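Local structure of putative hydrolase (Chloroflexus aurantiacus J-10-fl, 3CMN) at residues R44-S55 and D174-L183. The protein is a putative hydrolase of largely helical fold, probably a zincin-like metallopeptidase, captured here as the apoenzyme. Sequence-based numbering, arbitrary orientation.
Sequences RREQYARMVALS and DEDFRLWITL
Arg-178, on the helix segment 174-183, lies across the side chains of Arg-44, Gln-47, Tyr-48 and Met-51 from segment 44-55. Its CB is 4.1 Å from Met-51 SD, CG runs past Tyr-48 OH, and CD comes 3.6 Å from Gln-47 OE1. Staying extended from CG to NE, the chain delivers its guanidinium flat onto that of Arg-44, the two planes 9° apart and their centres 3.9 Å apart. The carboxylates of Asp-174 and Glu-160 probably offset the like charges. Arg-178 NH1 donates to Asp-174 O in its own helix, and Arg-178 NH2 forms a salt bridge with Glu-160 outside the pair. Asp-174 meets the Arg-44 guanidinium edge-on and nearly coplanar: Arg-44 NH2 reaches OD2 at 3.0 Å, Arg-44 NH1 donates to both oxygens, and the syn lone pairs are used. Gln-47, with CG anti to the backbone N (chi1 -171°), sends NE2 to Asp-174 OD1 at 3.2 Å and accepts Arg-44 NH1 on OE1, which fixes the sense of its amide. Farther along, Arg-50 is paired with Glu-175, but the modelled contact is too short for its detailed geometry to be trusted.

Thr-182 is a knob in the hole formed by Tyr-48, Met-51, Val-52 and Ser-55. Its OG1 donates to Arg-178 O within its own helix and lies at the Tyr-48 ring edge, and its CG2 packs 3.7 Å from Val-52 CG1. Met-51 CE approaches Leu-179 CB at 3.9 Å, extending the apolar contact. The segment axes approach to 9.5 Å at a signed crossing angle of -51°. One Thr-182 knob and a salt-bridge network at one end thus join helix 41-63 to helix 174-193, which carries an HExxH sequence (His-184, Glu-185, His-188) consistent with the zinc-binding helix of a zincin-like metallopeptidase, though no metal is bound there.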
loop_
_atom_site.group_PDB
_atom_site.type_symbol
_atom_site.label_atom_id
_atom_site.label_comp_id
_atom_site.label_asym_id
_atom_site.label_seq_id
_atom_site.Cartn_x
_atom_site.Cartn_y
_atom_site.Cartn_z
ATOM N N ARG A 44 -12.508 -14.659 13.284
ATOM C CA ARG A 44 -11.518 -14.001 12.434
ATOM C C ARG A 44 -11.158 -12.644 13.076
ATOM O O ARG A 44 -9.999 -12.236 13.067
ATOM C CB ARG A 44 -12.050 -13.809 11.005
ATOM C CG ARG A 44 -12.075 -15.085 10.149
ATOM C CD ARG A 44 -10.696 -15.748 10.007
ATOM N NE ARG A 44 -10.776 -16.962 9.184
ATOM C CZ ARG A 44 -9.811 -17.869 9.049
ATOM N NH1 ARG A 44 -8.652 -17.742 9.682
ATOM N NH2 ARG A 44 -10.006 -18.906 8.259
ATOM N N ARG A 45 -12.148 -11.965 13.652
ATOM C CA ARG A 45 -11.907 -10.694 14.326
ATOM C C ARG A 45 -10.953 -10.953 15.490
ATOM O O ARG A 45 -10.069 -10.146 15.763
ATOM C CB ARG A 45 -13.208 -10.101 14.885
ATOM C CG ARG A 45 -14.340 -9.951 13.894
ATOM C CD ARG A 45 -15.517 -9.157 14.478
ATOM N NE ARG A 45 -15.340 -7.723 14.254
ATOM C CZ ARG A 45 -14.475 -6.963 14.915
ATOM N NH1 ARG A 45 -13.714 -7.488 15.858
ATOM N NH2 ARG A 45 -14.339 -5.686 14.598
ATOM N N GLU A 46 -11.154 -12.073 16.188
ATOM C CA GLU A 46 -10.299 -12.459 17.316
ATOM C C GLU A 46 -8.869 -12.604 16.839
ATOM O O GLU A 46 -7.942 -12.034 17.404
ATOM C CB GLU A 46 -10.720 -13.815 17.897
ATOM C CG GLU A 46 -12.044 -13.863 18.652
ATOM C CD GLU A 46 -11.928 -13.369 20.081
ATOM O OE1 GLU A 46 -12.861 -13.620 20.872
ATOM O OE2 GLU A 46 -10.909 -12.729 20.418
ATOM N N GLN A 47 -8.706 -13.392 15.788
ATOM C CA GLN A 47 -7.399 -13.673 15.217
ATOM C C GLN A 47 -6.658 -12.395 14.862
ATOM O O GLN A 47 -5.557 -12.155 15.359
ATOM C CB GLN A 47 -7.567 -14.567 13.991
ATOM C CG GLN A 47 -6.292 -15.121 13.395
ATOM C CD GLN A 47 -6.570 -15.940 12.156
ATOM O OE1 GLN A 47 -7.665 -15.861 11.585
ATOM N NE2 GLN A 47 -5.587 -16.723 11.722
ATOM N N TYR A 48 -7.266 -11.571 14.007
ATOM C CA TYR A 48 -6.649 -10.306 13.591
ATOM C C TYR A 48 -6.409 -9.373 14.775
ATOM O O TYR A 48 -5.359 -8.728 14.864
ATOM C CB TYR A 48 -7.518 -9.578 12.548
ATOM C CG TYR A 48 -7.516 -10.220 11.186
ATOM C CD1 TYR A 48 -8.697 -10.667 10.606
ATOM C CD2 TYR A 48 -6.335 -10.394 10.486
ATOM C CE1 TYR A 48 -8.693 -11.280 9.361
ATOM C CE2 TYR A 48 -6.319 -11.002 9.242
ATOM C CZ TYR A 48 -7.500 -11.447 8.688
ATOM O OH TYR A 48 -7.464 -12.089 7.472
ATOM N N ALA A 49 -7.374 -9.305 15.687
ATOM C CA ALA A 49 -7.236 -8.434 16.848
ATOM C C ALA A 49 -5.960 -8.755 17.610
ATOM O O ALA A 49 -5.197 -7.853 17.966
ATOM C CB ALA A 49 -8.439 -8.580 17.768
ATOM N N ARG A 50 -5.720 -10.039 17.861
ATOM C CA ARG A 50 -4.523 -10.412 18.591
ATOM C C ARG A 50 -3.273 -10.296 17.728
ATOM O O ARG A 50 -2.199 -10.000 18.241
ATOM C CB ARG A 50 -4.646 -11.824 19.167
ATOM C CG ARG A 50 -4.647 -12.923 18.127
ATOM C CD ARG A 50 -4.278 -14.259 18.743
ATOM N NE ARG A 50 -3.686 -15.115 17.727
ATOM C CZ ARG A 50 -4.375 -15.969 16.986
ATOM N NH1 ARG A 50 -5.679 -16.096 17.164
ATOM N NH2 ARG A 50 -3.769 -16.654 16.030
ATOM N N MET A 51 -3.387 -10.526 16.421
ATOM C CA MET A 51 -2.207 -10.405 15.565
ATOM C C MET A 51 -1.733 -8.937 15.477
ATOM O O MET A 51 -0.543 -8.684 15.294
ATOM C CB MET A 51 -2.473 -10.961 14.151
ATOM C CG MET A 51 -2.848 -12.445 14.089
ATOM S SD MET A 51 -2.938 -13.044 12.420
ATOM C CE MET A 51 -2.662 -14.806 12.671
ATOM N N VAL A 52 -2.654 -7.977 15.598
ATOM C CA VAL A 52 -2.271 -6.567 15.556
ATOM C C VAL A 52 -1.732 -6.138 16.931
ATOM O O VAL A 52 -0.826 -5.311 17.013
ATOM C CB VAL A 52 -3.456 -5.604 15.170
ATOM C CG1 VAL A 52 -4.038 -5.964 13.813
ATOM C CG2 VAL A 52 -4.524 -5.627 16.222
ATOM N N ALA A 53 -2.281 -6.711 18.005
ATOM C CA ALA A 53 -1.838 -6.388 19.365
ATOM C C ALA A 53 -0.369 -6.741 19.520
ATOM O O ALA A 53 0.384 -6.061 20.215
ATOM C CB ALA A 53 -2.659 -7.155 20.385
ATOM N N LEU A 54 0.028 -7.814 18.852
ATOM C CA LEU A 54 1.398 -8.280 18.869
ATOM C C LEU A 54 2.244 -7.430 17.916
ATOM O O LEU A 54 3.322 -6.924 18.268
ATOM C CB LEU A 54 1.435 -9.728 18.391
ATOM C CG LEU A 54 2.839 -10.323 18.264
ATOM C CD1 LEU A 54 3.283 -10.732 19.648
ATOM C CD2 LEU A 54 2.860 -11.529 17.317
ATOM N N SER A 55 1.735 -7.299 16.691
ATOM C CA SER A 55 2.397 -6.568 15.625
ATOM C C SER A 55 2.829 -5.148 15.914
ATOM O O SER A 55 4.003 -4.832 15.760
ATOM C CB SER A 55 1.516 -6.566 14.374
ATOM O OG SER A 55 1.662 -7.779 13.666
ATOM N N ASP A 174 -2.888 -21.165 7.270
ATOM C CA ASP A 174 -3.908 -20.218 7.682
ATOM C C ASP A 174 -3.310 -19.179 8.626
ATOM O O ASP A 174 -3.347 -17.983 8.362
ATOM C CB ASP A 174 -5.045 -20.974 8.379
ATOM C CG ASP A 174 -6.127 -20.059 8.927
ATOM O OD1 ASP A 174 -5.826 -19.197 9.772
ATOM O OD2 ASP A 174 -7.298 -20.216 8.520
ATOM N N GLU A 175 -2.756 -19.648 9.734
ATOM C CA GLU A 175 -2.171 -18.767 10.731
ATOM C C GLU A 175 -1.004 -17.930 10.222
ATOM O O GLU A 175 -0.965 -16.716 10.402
ATOM C CB GLU A 175 -1.711 -19.595 11.929
ATOM C CG GLU A 175 -1.166 -18.801 13.101
ATOM C CD GLU A 175 -2.244 -18.084 13.896
ATOM O OE1 GLU A 175 -3.452 -18.337 13.668
ATOM O OE2 GLU A 175 -1.878 -17.264 14.768
ATOM N N ASP A 176 -0.042 -18.584 9.592
ATOM C CA ASP A 176 1.144 -17.886 9.109
ATOM C C ASP A 176 0.887 -16.810 8.062
ATOM O O ASP A 176 1.462 -15.714 8.133
ATOM C CB ASP A 176 2.160 -18.904 8.594
ATOM C CG ASP A 176 2.842 -19.655 9.720
ATOM O OD1 ASP A 176 2.255 -19.761 10.819
ATOM O OD2 ASP A 176 3.965 -20.150 9.508
ATOM N N PHE A 177 0.031 -17.110 7.090
ATOM C CA PHE A 177 -0.266 -16.136 6.055
ATOM C C PHE A 177 -0.982 -14.903 6.606
ATOM O O PHE A 177 -0.668 -13.779 6.228
ATOM C CB PHE A 177 -1.102 -16.758 4.948
ATOM C CG PHE A 177 -1.371 -15.826 3.809
ATOM C CD1 PHE A 177 -0.329 -15.104 3.217
ATOM C CD2 PHE A 177 -2.657 -15.673 3.316
ATOM C CE1 PHE A 177 -0.567 -14.238 2.146
ATOM C CE2 PHE A 177 -2.914 -14.813 2.247
ATOM C CZ PHE A 177 -1.859 -14.092 1.661
ATOM N N ARG A 178 -1.933 -15.107 7.508
ATOM C CA ARG A 178 -2.657 -13.980 8.073
ATOM C C ARG A 178 -1.814 -13.143 9.028
ATOM O O ARG A 178 -2.087 -11.962 9.217
ATOM C CB ARG A 178 -3.949 -14.464 8.737
ATOM C CG ARG A 178 -4.977 -14.866 7.709
ATOM C CD ARG A 178 -6.215 -15.421 8.344
ATOM N NE ARG A 178 -7.184 -15.811 7.328
ATOM C CZ ARG A 178 -7.028 -16.832 6.497
ATOM N NH1 ARG A 178 -5.936 -17.582 6.555
ATOM N NH2 ARG A 178 -7.973 -17.099 5.608
ATOM N N LEU A 179 -0.798 -13.748 9.634
ATOM C CA LEU A 179 0.085 -12.993 10.508
ATOM C C LEU A 179 1.011 -12.220 9.580
ATOM O O LEU A 179 1.382 -11.087 9.858
ATOM C CB LEU A 179 0.913 -13.903 11.424
ATOM C CG LEU A 179 1.972 -13.152 12.256
ATOM C CD1 LEU A 179 1.277 -12.099 13.134
ATOM C CD2 LEU A 179 2.775 -14.129 13.114
ATOM N N TRP A 180 1.363 -12.847 8.465
ATOM C CA TRP A 180 2.226 -12.232 7.472
ATOM C C TRP A 180 1.532 -10.967 6.958
ATOM O O TRP A 180 2.148 -9.909 6.838
ATOM C CB TRP A 180 2.464 -13.198 6.309
ATOM C CG TRP A 180 3.308 -12.621 5.205
ATOM C CD1 TRP A 180 4.670 -12.601 5.143
ATOM C CD2 TRP A 180 2.845 -11.952 4.019
ATOM N NE1 TRP A 180 5.085 -11.967 3.995
ATOM C CE2 TRP A 180 3.987 -11.558 3.287
ATOM C CE3 TRP A 180 1.575 -11.647 3.506
ATOM C CZ2 TRP A 180 3.903 -10.873 2.067
ATOM C CZ3 TRP A 180 1.492 -10.964 2.290
ATOM C CH2 TRP A 180 2.652 -10.586 1.587
ATOM N N ILE A 181 0.243 -11.097 6.669
ATOM C CA ILE A 181 -0.575 -10.001 6.172
ATOM C C ILE A 181 -0.739 -8.893 7.194
ATOM O O ILE A 181 -0.684 -7.712 6.861
ATOM C CB ILE A 181 -1.961 -10.525 5.742
ATOM C CG1 ILE A 181 -1.824 -11.203 4.378
ATOM C CG2 ILE A 181 -2.977 -9.395 5.688
ATOM C CD1 ILE A 181 -3.058 -11.908 3.929
ATOM N N THR A 182 -0.945 -9.273 8.441
ATOM C CA THR A 182 -1.100 -8.294 9.496
ATOM C C THR A 182 0.193 -7.499 9.661
ATOM O O THR A 182 0.168 -6.280 9.799
ATOM C CB THR A 182 -1.477 -8.983 10.816
ATOM O OG1 THR A 182 -2.749 -9.629 10.660
ATOM C CG2 THR A 182 -1.544 -7.975 11.950
ATOM N N LEU A 183 1.324 -8.197 9.628
ATOM C CA LEU A 183 2.629 -7.563 9.768
ATOM C C LEU A 183 2.871 -6.595 8.618
ATOM O O LEU A 183 3.369 -5.489 8.797
ATOM C CB LEU A 183 3.724 -8.624 9.783
ATOM C CG LEU A 183 3.825 -9.459 11.052
ATOM C CD1 LEU A 183 4.856 -10.556 10.857
ATOM C CD2 LEU A 183 4.197 -8.554 12.221
#